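Local coordinates for protein pyruvate carboxylase n-terminal domain (PDB 1ULZ) that serves as the biotin carboxylase subunit of pyruvate carboxylase and contains a domain of the ATP-grasp family, at residues 214-219 with 312-317; 219-224 with 318-323; 268-273 with 290-295; 301-306 with 325-330. The protein carries 1 engineered substitution. All blocks are in the same frame, centred on the assembly; numbering follows the deposited sequence.

Interaction 1: residues 214-219 with 312-317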
loop_
_atom_site.group_PDB
_atom_site.type_symbol
_atom_site.label_atom_id
_atom_site.label_comp_id
_atom_site.label_asym_id
_atom_site.label_seq_id
_atom_site.Cartn_x
_atom_site.Cartn_y
_atom_site.Cartn_z
ATOM N N GLY A 214 -13.963 -18.469 8.176
ATOM C CA GLY A 214 -14.147 -19.257 9.380
ATOM C C GLY A 214 -13.047 -20.282 9.561
ATOM O O GLY A 214 -12.462 -20.743 8.587
ATOM N N ASP A 215 -12.750 -20.632 10.806
ATOM C CA ASP A 215 -11.722 -21.630 11.066
ATOM C C ASP A 215 -12.403 -22.995 11.166
ATOM O O ASP A 215 -13.627 -23.089 11.049
ATOM C CB ASP A 215 -10.946 -21.285 12.343
ATOM C CG ASP A 215 -11.812 -21.300 13.595
ATOM O OD1 ASP A 215 -11.365 -20.735 14.618
ATOM O OD2 ASP A 215 -12.921 -21.878 13.574
ATOM N N LYS A 216 -11.629 -24.057 11.360
ATOM C CA LYS A 216 -12.217 -25.390 11.443
ATOM C C LYS A 216 -12.692 -25.709 12.859
ATOM O O LYS A 216 -12.888 -26.870 13.215
ATOM C CB LYS A 216 -11.201 -26.439 10.974
ATOM C CG LYS A 216 -10.534 -26.080 9.645
ATOM C CD LYS A 216 -10.240 -27.298 8.769
ATOM C CE LYS A 216 -9.178 -28.199 9.356
ATOM N NZ LYS A 216 -9.087 -29.487 8.586
ATOM N N HIS A 217 -12.908 -24.670 13.656
ATOM C CA HIS A 217 -13.324 -24.852 15.037
ATOM C C HIS A 217 -14.622 -24.151 15.388
ATOM O O HIS A 217 -14.875 -23.891 16.556
ATOM C CB HIS A 217 -12.220 -24.357 15.975
ATOM C CG HIS A 217 -10.882 -24.972 15.705
ATOM N ND1 HIS A 217 -10.604 -26.297 15.964
ATOM C CD2 HIS A 217 -9.757 -24.450 15.159
ATOM C CE1 HIS A 217 -9.367 -26.566 15.587
ATOM N NE2 HIS A 217 -8.831 -25.464 15.095
ATOM N N GLY A 218 -15.430 -23.819 14.387
ATOM C CA GLY A 218 -16.694 -23.166 14.673
ATOM C C GLY A 218 -16.735 -21.648 14.655
ATOM O O GLY A 218 -17.821 -21.069 14.653
ATOM N N ASN A 219 -15.586 -20.979 14.659
ATOM C CA ASN A 219 -15.632 -19.523 14.622
ATOM C C ASN A 219 -15.722 -19.077 13.170
ATOM O O ASN A 219 -14.811 -19.313 12.375
ATOM C CB ASN A 219 -14.406 -18.899 15.306
ATOM C CG ASN A 219 -14.464 -17.361 15.342
ATOM O OD1 ASN A 219 -15.502 -16.766 15.663
ATOM N ND2 ASN A 219 -13.342 -16.716 15.019
ATOM N N ILE A 312 -4.456 -19.991 4.712
ATOM C CA ILE A 312 -3.408 -20.966 4.979
ATOM C C ILE A 312 -3.338 -21.363 6.449
ATOM O O ILE A 312 -3.223 -22.545 6.766
ATOM C CB ILE A 312 -2.039 -20.439 4.505
ATOM C CG1 ILE A 312 -2.116 -20.108 3.004
ATOM C CG2 ILE A 312 -0.970 -21.490 4.740
ATOM C CD1 ILE A 312 -0.980 -19.257 2.484
ATOM N N LYS A 313 -3.418 -20.383 7.343
ATOM C CA LYS A 313 -3.381 -20.671 8.774
ATOM C C LYS A 313 -4.566 -21.560 9.151
ATOM O O LYS A 313 -4.424 -22.504 9.921
ATOM C CB LYS A 313 -3.430 -19.371 9.584
ATOM C CG LYS A 313 -2.199 -18.496 9.417
ATOM C CD LYS A 313 -2.259 -17.242 10.278
ATOM C CE LYS A 313 -0.931 -16.486 10.191
ATOM N NZ LYS A 313 -0.921 -15.182 10.931
ATOM N N ILE A 314 -5.734 -21.257 8.593
ATOM C CA ILE A 314 -6.934 -22.034 8.885
ATOM C C ILE A 314 -6.815 -23.457 8.359
ATOM O O ILE A 314 -7.167 -24.413 9.050
ATOM C CB ILE A 314 -8.181 -21.359 8.292
ATOM C CG1 ILE A 314 -8.511 -20.109 9.111
ATOM C CG2 ILE A 314 -9.355 -22.333 8.274
ATOM C CD1 ILE A 314 -9.593 -19.233 8.518
ATOM N N ALA A 315 -6.305 -23.600 7.141
ATOM C CA ALA A 315 -6.130 -24.919 6.548
ATOM C C ALA A 315 -5.140 -25.724 7.394
ATOM O O ALA A 315 -5.206 -26.949 7.445
ATOM C CB ALA A 315 -5.620 -24.791 5.109
ATOM N N ALA A 316 -4.226 -25.022 8.057
ATOM C CA ALA A 316 -3.226 -25.670 8.900
ATOM C C ALA A 316 -3.856 -26.125 10.213
ATOM O O ALA A 316 -3.228 -26.833 10.997
ATOM C CB ALA A 316 -2.072 -24.714 9.179
ATOM N N GLY A 317 -5.093 -25.703 10.454
ATOM C CA GLY A 317 -5.781 -26.092 11.672
ATOM C C GLY A 317 -5.772 -25.021 12.739
ATOM O O GLY A 317 -6.282 -25.222 13.834
HETATM O O HOH W 1 -8.772 -23.946 11.338
#
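Ile314 presses its whole branched side chain against Gly214 and Asp215, from the last turns of helix 307-315. From CB, which points at the loop, the CG2 branch runs anti to the backbone N; Ile314 CG2 comes to 3.5 Å from Gly214 O and 3.7 Å from Asp215 CA. Ile314 CG1, the other branch, passes 4.0 Å from Gly214 O and carries the chain on to its tip. There CD1 lies against the carbonyl of Gly214, with Ile314 CD1 3.2 Å from Gly214 O. Beyond this contact the loop 214-219, a tight reversal between antiparallel strands 206-214 and 220-232 of the ATP-grasp domain, is shaped by an Asx turn. In it Asp215 OD2 takes the N-H groups of His217 and Asn219 from opposite faces of its carboxylate plane, while OD1 goes to Leu320 N. The helix ends in a Schellman motif at Gly317, where Gly317 O accepts a hydrogen bond from His217 NE2 at 2.9 Å. That bond is nearly straight (172°), in the plane of the imidazole but above the carbonyl plane. One water bridges the two segments, accepting from Lys216 N at 2.9 Å and giving a proton to Ile314 O. Lys216 CG lies 3.8 Å from the same Ile314 O.

Interaction 2: residues 219-224 with 318-323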
loop_
_atom_site.group_PDB
_atom_site.type_symbol
_atom_site.label_atom_id
_atom_site.label_comp_id
_atom_site.label_asym_id
_atom_site.label_seq_id
_atom_site.Cartn_x
_atom_site.Cartn_y
_atom_site.Cartn_z
ATOM N N ASN A 219 -15.586 -20.979 14.659
ATOM C CA ASN A 219 -15.632 -19.523 14.622
ATOM C C ASN A 219 -15.722 -19.077 13.170
ATOM O O ASN A 219 -14.811 -19.313 12.375
ATOM C CB ASN A 219 -14.406 -18.899 15.306
ATOM C CG ASN A 219 -14.464 -17.361 15.342
ATOM O OD1 ASN A 219 -15.502 -16.766 15.663
ATOM N ND2 ASN A 219 -13.342 -16.716 15.019
ATOM N N VAL A 220 -16.847 -18.463 12.824
ATOM C CA VAL A 220 -17.066 -17.970 11.472
ATOM C C VAL A 220 -17.448 -16.500 11.563
ATOM O O VAL A 220 -18.400 -16.138 12.251
ATOM C CB VAL A 220 -18.198 -18.746 10.749
ATOM C CG1 VAL A 220 -18.384 -18.199 9.335
ATOM C CG2 VAL A 220 -17.870 -20.229 10.697
ATOM N N ILE A 221 -16.688 -15.652 10.884
ATOM C CA ILE A 221 -16.967 -14.227 10.900
ATOM C C ILE A 221 -17.125 -13.708 9.477
ATOM O O ILE A 221 -16.801 -14.402 8.516
ATOM C CB ILE A 221 -15.829 -13.451 11.587
ATOM C CG1 ILE A 221 -14.544 -13.574 10.766
ATOM C CG2 ILE A 221 -15.593 -14.007 12.993
ATOM C CD1 ILE A 221 -13.365 -12.831 11.363
ATOM N N HIS A 222 -17.646 -12.495 9.340
ATOM C CA HIS A 222 -17.791 -11.902 8.020
ATOM C C HIS A 222 -16.912 -10.651 8.008
ATOM O O HIS A 222 -16.685 -10.035 9.059
ATOM C CB HIS A 222 -19.260 -11.546 7.740
ATOM C CG HIS A 222 -19.761 -10.368 8.516
ATOM N ND1 HIS A 222 -19.562 -9.066 8.106
ATOM C CD2 HIS A 222 -20.432 -10.293 9.690
ATOM C CE1 HIS A 222 -20.087 -8.242 8.996
ATOM N NE2 HIS A 222 -20.621 -8.961 9.968
ATOM N N LEU A 223 -16.388 -10.296 6.841
ATOM C CA LEU A 223 -15.552 -9.108 6.739
ATOM C C LEU A 223 -16.280 -8.052 5.916
ATOM O O LEU A 223 -15.711 -7.453 5.001
ATOM C CB LEU A 223 -14.198 -9.434 6.095
ATOM C CG LEU A 223 -13.298 -10.486 6.764
ATOM C CD1 LEU A 223 -11.862 -10.267 6.306
ATOM C CD2 LEU A 223 -13.374 -10.388 8.275
ATOM N N GLY A 224 -17.549 -7.840 6.238
ATOM C CA GLY A 224 -18.324 -6.840 5.528
ATOM C C GLY A 224 -18.665 -7.204 4.097
ATOM O O GLY A 224 -18.399 -8.318 3.640
ATOM N N GLU A 318 -5.197 -23.872 12.422
ATOM C CA GLU A 318 -5.137 -22.787 13.383
ATOM C C GLU A 318 -6.507 -22.178 13.654
ATOM O O GLU A 318 -7.394 -22.202 12.801
ATOM C CB GLU A 318 -4.177 -21.706 12.890
ATOM C CG GLU A 318 -2.722 -22.139 12.899
ATOM C CD GLU A 318 -1.769 -20.971 12.727
ATOM O OE1 GLU A 318 -2.036 -19.895 13.312
ATOM O OE2 GLU A 318 -0.751 -21.133 12.021
ATOM N N PRO A 319 -6.700 -21.640 14.863
ATOM C CA PRO A 319 -7.970 -21.022 15.229
ATOM C C PRO A 319 -7.998 -19.579 14.739
ATOM O O PRO A 319 -6.982 -18.879 14.797
ATOM C CB PRO A 319 -7.954 -21.105 16.749
ATOM C CG PRO A 319 -6.517 -20.854 17.060
ATOM C CD PRO A 319 -5.798 -21.713 16.026
ATOM N N LEU A 320 -9.155 -19.150 14.243
ATOM C CA LEU A 320 -9.324 -17.779 13.776
ATOM C C LEU A 320 -9.425 -16.919 15.035
ATOM O O LEU A 320 -10.454 -16.899 15.699
ATOM C CB LEU A 320 -10.604 -17.659 12.941
ATOM C CG LEU A 320 -10.959 -16.267 12.403
ATOM C CD1 LEU A 320 -9.781 -15.682 11.630
ATOM C CD2 LEU A 320 -12.189 -16.372 11.516
ATOM N N THR A 321 -8.354 -16.209 15.366
ATOM C CA THR A 321 -8.344 -15.395 16.575
ATOM C C THR A 321 -8.966 -14.011 16.430
ATOM O O THR A 321 -8.491 -13.046 17.020
ATOM C CB THR A 321 -6.913 -15.239 17.110
ATOM O OG1 THR A 321 -6.097 -14.620 16.110
ATOM C CG2 THR A 321 -6.329 -16.612 17.473
ATOM N N ILE A 322 -10.034 -13.921 15.647
ATOM C CA ILE A 322 -10.733 -12.656 15.440
ATOM C C ILE A 322 -12.215 -12.845 15.741
ATOM O O ILE A 322 -12.859 -13.708 15.152
ATOM C CB ILE A 322 -10.625 -12.172 13.977
ATOM C CG1 ILE A 322 -9.159 -12.022 13.567
ATOM C CG2 ILE A 322 -11.356 -10.847 13.820
ATOM C CD1 ILE A 322 -8.980 -11.543 12.125
ATOM N N LYS A 323 -12.752 -12.052 16.663
ATOM C CA LYS A 323 -14.173 -12.144 16.993
ATOM C C LYS A 323 -14.902 -11.155 16.087
ATOM O O LYS A 323 -14.309 -10.175 15.647
ATOM C CB LYS A 323 -14.412 -11.764 18.459
ATOM C CG LYS A 323 -13.703 -12.637 19.489
ATOM C CD LYS A 323 -14.024 -12.139 20.909
ATOM C CE LYS A 323 -13.232 -12.888 21.982
ATOM N NZ LYS A 323 -11.756 -12.667 21.856
#
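Asn219, just before strand 220-232, and Ile221 within it reach to the irregular chain 318-323. The polar part belongs to the Asn219 amide. With CG anti to the backbone N (chi1 -177°), ND2 is carried to two main-chain carbonyls. The bond from Asn219 ND2 to Ile322 O is 3.0 Å long and nearly straight at 168°. The acceptor lies in the amide plane, whereas the ND2 donor lies above the carbonyl plane. The second bond, from Asn219 ND2 to Leu320 O, is strongly bent and weak. One amide nitrogen thus bridges the turn of chain at Thr321. The apolar part is made by Ile221. It meets Leu320 tip to tip, Ile221 CG1 lying 3.7 Å from Leu320 CD2, and crosses Ile322 at about a right angle, Ile221 CD1 being 3.7 Å from Ile322 CG2. Ile221 CG2 turns to the chain itself, 3.5 Å from Ile322 O. Behind these residues Trp310 of helix 307-315 backs both Leu320 and Ile322. On the other face of strand 220-232 Val220 packs against Ala262 and Lys263 of helix 248-264. Within the sheet Ile221 is backbone-bonded to Leu213 of strand 206-214.

Interaction 3: residues 268-273 with 290-295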
loop_
_atom_site.group_PDB
_atom_site.type_symbol
_atom_site.label_atom_id
_atom_site.label_comp_id
_atom_site.label_asym_id
_atom_site.label_seq_id
_atom_site.Cartn_x
_atom_site.Cartn_y
_atom_site.Cartn_z
ATOM N N TYR A 268 -15.969 -23.511 6.314
ATOM C CA TYR A 268 -14.755 -22.972 6.913
ATOM C C TYR A 268 -13.814 -22.471 5.822
ATOM O O TYR A 268 -13.956 -22.832 4.654
ATOM C CB TYR A 268 -14.067 -23.975 7.853
ATOM C CG TYR A 268 -13.763 -25.344 7.305
ATOM C CD1 TYR A 268 -12.775 -25.534 6.345
ATOM C CD2 TYR A 268 -14.414 -26.462 7.806
ATOM C CE1 TYR A 268 -12.440 -26.805 5.904
ATOM C CE2 TYR A 268 -14.084 -27.735 7.375
ATOM C CZ TYR A 268 -13.098 -27.902 6.426
ATOM O OH TYR A 268 -12.764 -29.172 6.008
ATOM N N ASN A 269 -12.875 -21.621 6.217
ATOM C CA ASN A 269 -11.916 -20.987 5.322
ATOM C C ASN A 269 -12.649 -19.842 4.622
ATOM O O ASN A 269 -13.719 -19.434 5.072
ATOM C CB ASN A 269 -11.330 -21.972 4.301
ATOM C CG ASN A 269 -9.890 -21.615 3.912
ATOM O OD1 ASN A 269 -9.629 -20.544 3.352
ATOM N ND2 ASN A 269 -8.950 -22.504 4.226
ATOM N N ALA A 270 -12.090 -19.328 3.528
ATOM C CA ALA A 270 -12.690 -18.196 2.818
ATOM C C ALA A 270 -13.852 -18.510 1.879
ATOM O O ALA A 270 -13.866 -19.534 1.194
ATOM C CB ALA A 270 -11.606 -17.433 2.052
ATOM N N GLY A 271 -14.822 -17.600 1.848
ATOM C CA GLY A 271 -15.980 -17.759 0.989
ATOM C C GLY A 271 -16.697 -16.439 0.768
ATOM O O GLY A 271 -16.533 -15.493 1.542
ATOM N N THR A 272 -17.493 -16.370 -0.295
ATOM C CA THR A 272 -18.243 -15.161 -0.615
ATOM C C THR A 272 -19.692 -15.478 -0.955
ATOM O O THR A 272 -19.965 -16.335 -1.794
ATOM C CB THR A 272 -17.621 -14.420 -1.815
ATOM O OG1 THR A 272 -16.290 -14.010 -1.486
ATOM C CG2 THR A 272 -18.444 -13.190 -2.172
ATOM N N MET A 273 -20.622 -14.801 -0.287
ATOM C CA MET A 273 -22.042 -14.995 -0.569
ATOM C C MET A 273 -22.489 -13.790 -1.391
ATOM O O MET A 273 -22.450 -12.651 -0.916
ATOM C CB MET A 273 -22.867 -15.086 0.723
ATOM C CG MET A 273 -22.581 -16.321 1.586
ATOM S SD MET A 273 -24.073 -16.934 2.473
ATOM C CE MET A 273 -24.519 -15.554 3.404
ATOM N N THR A 290 -17.244 -20.683 -3.247
ATOM C CA THR A 290 -16.531 -21.348 -2.165
ATOM C C THR A 290 -15.032 -21.297 -2.426
ATOM O O THR A 290 -14.380 -22.332 -2.573
ATOM C CB THR A 290 -16.973 -22.812 -2.063
ATOM O OG1 THR A 290 -16.750 -23.456 -3.320
ATOM C CG2 THR A 290 -18.459 -22.897 -1.708
ATOM N N ARG A 291 -14.494 -20.082 -2.463
ATOM C CA ARG A 291 -13.081 -19.872 -2.754
ATOM C C ARG A 291 -12.706 -18.426 -2.465
ATOM O O ARG A 291 -13.560 -17.617 -2.099
ATOM C CB ARG A 291 -12.832 -20.136 -4.233
ATOM C CG ARG A 291 -13.710 -19.264 -5.135
ATOM C CD ARG A 291 -13.258 -19.282 -6.589
ATOM N NE ARG A 291 -14.241 -18.677 -7.488
ATOM C CZ ARG A 291 -14.398 -17.370 -7.694
ATOM N NH1 ARG A 291 -13.633 -16.484 -7.069
ATOM N NH2 ARG A 291 -15.337 -16.949 -8.530
ATOM N N ILE A 292 -11.426 -18.106 -2.643
ATOM C CA ILE A 292 -10.952 -16.743 -2.447
ATOM C C ILE A 292 -11.563 -15.923 -3.587
ATOM O O ILE A 292 -11.769 -16.433 -4.692
ATOM C CB ILE A 292 -9.393 -16.658 -2.515
ATOM C CG1 ILE A 292 -8.925 -15.244 -2.161
ATOM C CG2 ILE A 292 -8.898 -17.015 -3.913
ATOM C CD1 ILE A 292 -9.272 -14.813 -0.756
ATOM N N GLN A 293 -11.866 -14.662 -3.325
ATOM C CA GLN A 293 -12.463 -13.815 -4.355
ATOM C C GLN A 293 -11.402 -12.991 -5.078
ATOM O O GLN A 293 -10.415 -12.569 -4.471
ATOM C CB GLN A 293 -13.484 -12.864 -3.733
ATOM C CG GLN A 293 -14.462 -12.302 -4.737
ATOM C CD GLN A 293 -15.672 -13.197 -4.912
ATOM O OE1 GLN A 293 -15.574 -14.425 -4.812
ATOM N NE2 GLN A 293 -16.821 -12.588 -5.182
ATOM N N VAL A 294 -11.607 -12.754 -6.370
ATOM C CA VAL A 294 -10.660 -11.958 -7.136
ATOM C C VAL A 294 -10.494 -10.600 -6.469
ATOM O O VAL A 294 -9.374 -10.129 -6.262
ATOM C CB VAL A 294 -11.138 -11.710 -8.588
ATOM C CG1 VAL A 294 -10.122 -10.841 -9.323
ATOM C CG2 VAL A 294 -11.324 -13.031 -9.319
ATOM N N GLU A 295 -11.616 -9.981 -6.116
ATOM C CA GLU A 295 -11.594 -8.660 -5.505
ATOM C C GLU A 295 -11.444 -8.608 -3.980
ATOM O O GLU A 295 -11.820 -7.620 -3.351
ATOM C CB GLU A 295 -12.839 -7.863 -5.939
ATOM C CG GLU A 295 -14.200 -8.492 -5.613
ATOM C CD GLU A 295 -14.698 -9.489 -6.666
ATOM O OE1 GLU A 295 -15.913 -9.485 -6.948
ATOM O OE2 GLU A 295 -13.898 -10.277 -7.208
#
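Thr272 lies over one face of the Gln293 amide, the two side chains crossing at about a right angle. Thr272 OG1 stands over the oxygen, 3.4 Å from Gln293 OE1, a weak hydrogen bond that comes from above the amide plane. Thr272 CG2 covers the nitrogen end, 3.5 Å from Gln293 NE2. The same OE1 has its stronger partner in Asn289 ND2, and NE2 makes weak bonds to Glu209 and Glu274, so both ends of the amide are held. A bend at chi2 (88°) brings the amide back under the strand. The Arg291 side chain folds in another direction, so that Arg291 NH1 donates in the guanidinium plane to Ile292 O at 3.0 Å, and NE pairs with Glu86. Main-chain and apolar packing complete the contact. Gly271 CA sits 3.9 Å from Arg291 O, and Ala270 CB lies loosely against Ile292 CD1 at 4.5 Å. The two segments run nearly perpendicular (83°): 268-273 lies on the first strand of the antiparallel hairpin 269-277/283-289 of the ATP-grasp domain, and 290-295 is the loop that leaves its second strand and crosses over. The Asn-Thr-Arg-Ile run that begins this loop is part of the sequence signature shared by biotin carboxylases and carbamoyl-phosphate synthases.

Interaction 4: residues 301-306 with 325-330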
loop_
_atom_site.group_PDB
_atom_site.type_symbol
_atom_site.label_atom_id
_atom_site.label_comp_id
_atom_site.label_asym_id
_atom_site.label_seq_id
_atom_site.Cartn_x
_atom_site.Cartn_y
_atom_site.Cartn_z
ATOM N N MET A 301 -8.332 -3.956 2.706
ATOM C CA MET A 301 -7.992 -2.552 2.933
ATOM C C MET A 301 -8.846 -1.876 4.007
ATOM O O MET A 301 -8.334 -1.106 4.812
ATOM C CB MET A 301 -8.134 -1.738 1.644
ATOM C CG MET A 301 -7.464 -2.319 0.414
ATOM S SD MET A 301 -5.685 -2.322 0.517
ATOM C CE MET A 301 -5.326 -0.610 0.099
ATOM N N VAL A 302 -10.148 -2.145 4.010
ATOM C CA VAL A 302 -11.030 -1.511 4.984
ATOM C C VAL A 302 -11.171 -2.228 6.333
ATOM O O VAL A 302 -11.714 -1.655 7.275
ATOM C CB VAL A 302 -12.429 -1.268 4.373
ATOM C CG1 VAL A 302 -12.299 -0.373 3.156
ATOM C CG2 VAL A 302 -13.076 -2.588 3.981
ATOM N N THR A 303 -10.688 -3.465 6.433
ATOM C CA THR A 303 -10.755 -4.198 7.700
ATOM C C THR A 303 -9.357 -4.468 8.253
ATOM O O THR A 303 -9.195 -4.762 9.433
ATOM C CB THR A 303 -11.454 -5.560 7.563
ATOM O OG1 THR A 303 -10.668 -6.410 6.721
ATOM C CG2 THR A 303 -12.853 -5.393 6.992
ATOM N N GLY A 304 -8.351 -4.377 7.392
ATOM C CA GLY A 304 -6.984 -4.611 7.823
ATOM C C GLY A 304 -6.685 -6.064 8.133
ATOM O O GLY A 304 -5.752 -6.363 8.877
ATOM N N ILE A 305 -7.474 -6.967 7.557
ATOM C CA ILE A 305 -7.303 -8.401 7.768
ATOM C C ILE A 305 -6.785 -9.090 6.495
ATOM O O ILE A 305 -7.365 -8.947 5.416
ATOM C CB ILE A 305 -8.643 -9.045 8.203
ATOM C CG1 ILE A 305 -9.147 -8.365 9.486
ATOM C CG2 ILE A 305 -8.460 -10.546 8.407
ATOM C CD1 ILE A 305 -10.540 -8.794 9.922
ATOM N N ASP A 306 -5.687 -9.827 6.629
ATOM C CA ASP A 306 -5.080 -10.533 5.504
ATOM C C ASP A 306 -5.825 -11.857 5.287
ATOM O O ASP A 306 -5.604 -12.850 5.991
ATOM C CB ASP A 306 -3.593 -10.759 5.803
ATOM C CG ASP A 306 -2.832 -11.346 4.625
ATOM O OD1 ASP A 306 -1.618 -11.070 4.517
ATOM O OD2 ASP A 306 -3.432 -12.094 3.823
ATOM N N GLU A 325 -16.907 -8.849 16.716
ATOM C CA GLU A 325 -16.883 -7.506 17.273
ATOM C C GLU A 325 -15.569 -6.795 16.984
ATOM O O GLU A 325 -15.508 -5.570 17.040
ATOM C CB GLU A 325 -17.115 -7.561 18.779
ATOM C CG GLU A 325 -16.014 -8.291 19.521
ATOM C CD GLU A 325 -16.409 -8.646 20.934
ATOM O OE1 GLU A 325 -16.573 -7.720 21.759
ATOM O OE2 GLU A 325 -16.565 -9.854 21.216
ATOM N N ASP A 326 -14.516 -7.553 16.684
ATOM C CA ASP A 326 -13.216 -6.945 16.385
ATOM C C ASP A 326 -13.138 -6.456 14.932
ATOM O O ASP A 326 -12.214 -5.727 14.570
ATOM C CB ASP A 326 -12.061 -7.938 16.608
ATOM C CG ASP A 326 -12.042 -8.537 18.012
ATOM O OD1 ASP A 326 -12.343 -7.819 18.994
ATOM O OD2 ASP A 326 -11.702 -9.738 18.129
ATOM N N VAL A 327 -14.095 -6.864 14.105
ATOM C CA VAL A 327 -14.099 -6.474 12.695
ATOM C C VAL A 327 -14.591 -5.048 12.502
ATOM O O VAL A 327 -15.783 -4.776 12.624
ATOM C CB VAL A 327 -14.994 -7.422 11.843
ATOM C CG1 VAL A 327 -14.843 -7.086 10.365
ATOM C CG2 VAL A 327 -14.616 -8.880 12.098
ATOM N N LYS A 328 -13.666 -4.141 12.200
ATOM C CA LYS A 328 -14.005 -2.738 11.988
ATOM C C LYS A 328 -13.914 -2.363 10.511
ATOM O O LYS A 328 -13.205 -3.003 9.734
ATOM C CB LYS A 328 -13.070 -1.831 12.792
ATOM C CG LYS A 328 -13.020 -2.133 14.280
ATOM C CD LYS A 328 -14.389 -2.033 14.930
ATOM C CE LYS A 328 -14.268 -2.223 16.437
ATOM N NZ LYS A 328 -15.601 -2.366 17.100
ATOM N N PHE A 329 -14.632 -1.310 10.136
ATOM C CA PHE A 329 -14.658 -0.840 8.757
ATOM C C PHE A 329 -14.190 0.602 8.719
ATOM O O PHE A 329 -14.913 1.521 9.107
ATOM C CB PHE A 329 -16.072 -0.991 8.204
ATOM C CG PHE A 329 -16.562 -2.410 8.216
ATOM C CD1 PHE A 329 -16.101 -3.323 7.282
ATOM C CD2 PHE A 329 -17.416 -2.855 9.216
ATOM C CE1 PHE A 329 -16.480 -4.658 7.344
ATOM C CE2 PHE A 329 -17.798 -4.185 9.284
ATOM C CZ PHE A 329 -17.327 -5.088 8.349
ATOM N N ASN A 330 -12.966 0.782 8.238
ATOM C CA ASN A 330 -12.331 2.088 8.176
ATOM C C ASN A 330 -12.106 2.589 6.745
ATOM O O ASN A 330 -11.395 1.966 5.956
ATOM C CB ASN A 330 -11.004 2.010 8.945
ATOM C CG ASN A 330 -10.176 3.270 8.824
ATOM O OD1 ASN A 330 -10.682 4.383 8.983
ATOM N ND2 ASN A 330 -8.884 3.102 8.557
HETATM O O HOH W 2 -10.953 -4.593 11.754
#
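Val302, in the last turn of helix 296-303, offers its carbonyl to the N-H of Asn330. This is the direct conventional hydrogen bond of the contact, 2.9 Å from Asn330 N to Val302 O, almost straight at 172° and in the carbonyl plane. Weaker C-H...O contacts flank it in both directions: Phe329 CA comes to 3.4 Å from Val302 O, and Thr303 CA to 3.4 Å from Lys328 O. A water adds a bridge, accepting from Lys328 N at 2.8 Å and donating toward Thr303 O at 2.9 Å, with other acceptors competing for its protons. Among the packing contacts, the Val302 side chain lies over the Asn330 carbonyl, Val302 CB 3.7 Å from Asn330 O. Thr303 CG2, anti to the carbonyl carbon, lies 3.7 Å from Phe329 CE1, approaching the ring obliquely, with the two side chains side by side and pointing the same way. Val327 CG1 borders the same Thr303 CG2 methyl at 4.3 Å. The Thr303 hydroxyl is turned back to Ser299 O within its own helix, and the Phe329 ring also makes a cation-pi contact with Arg251. Further along, Asp306 caps helix 307-315 and packs on Phe363 of the second subunit. The direct polar link is main chain to main chain and a water supplies the second, so the joint rests chiefly on the backbone path, with side chains adding apolar packing.

How the interactions relate
Interactions 1 and 2 form one continuous patch, their centres 9 Å apart: they share Asn219, and Asp215 OD1 of the first reaches Leu320 N of the second at 2.7 Å. Interaction 1 also meets interaction 3 through the sheet, where Gly214 O lies 2.6 Å from Asn269 N, a probable hydrogen bond. Strand 220-232 carries the packing on to interaction 4, with Gly224 CA 3.4 Å from Phe329 CE1. The centre of interaction 3 lies about 8 Å from the centre of the chain, those of the others about 19 to 22 Å. Interactions 1 and 2 join the end of helix 307-315 and the chain after it to the 206-232 part of the sheet; interaction 4 joins helix 296-303 to the segment leading to strand 332-339.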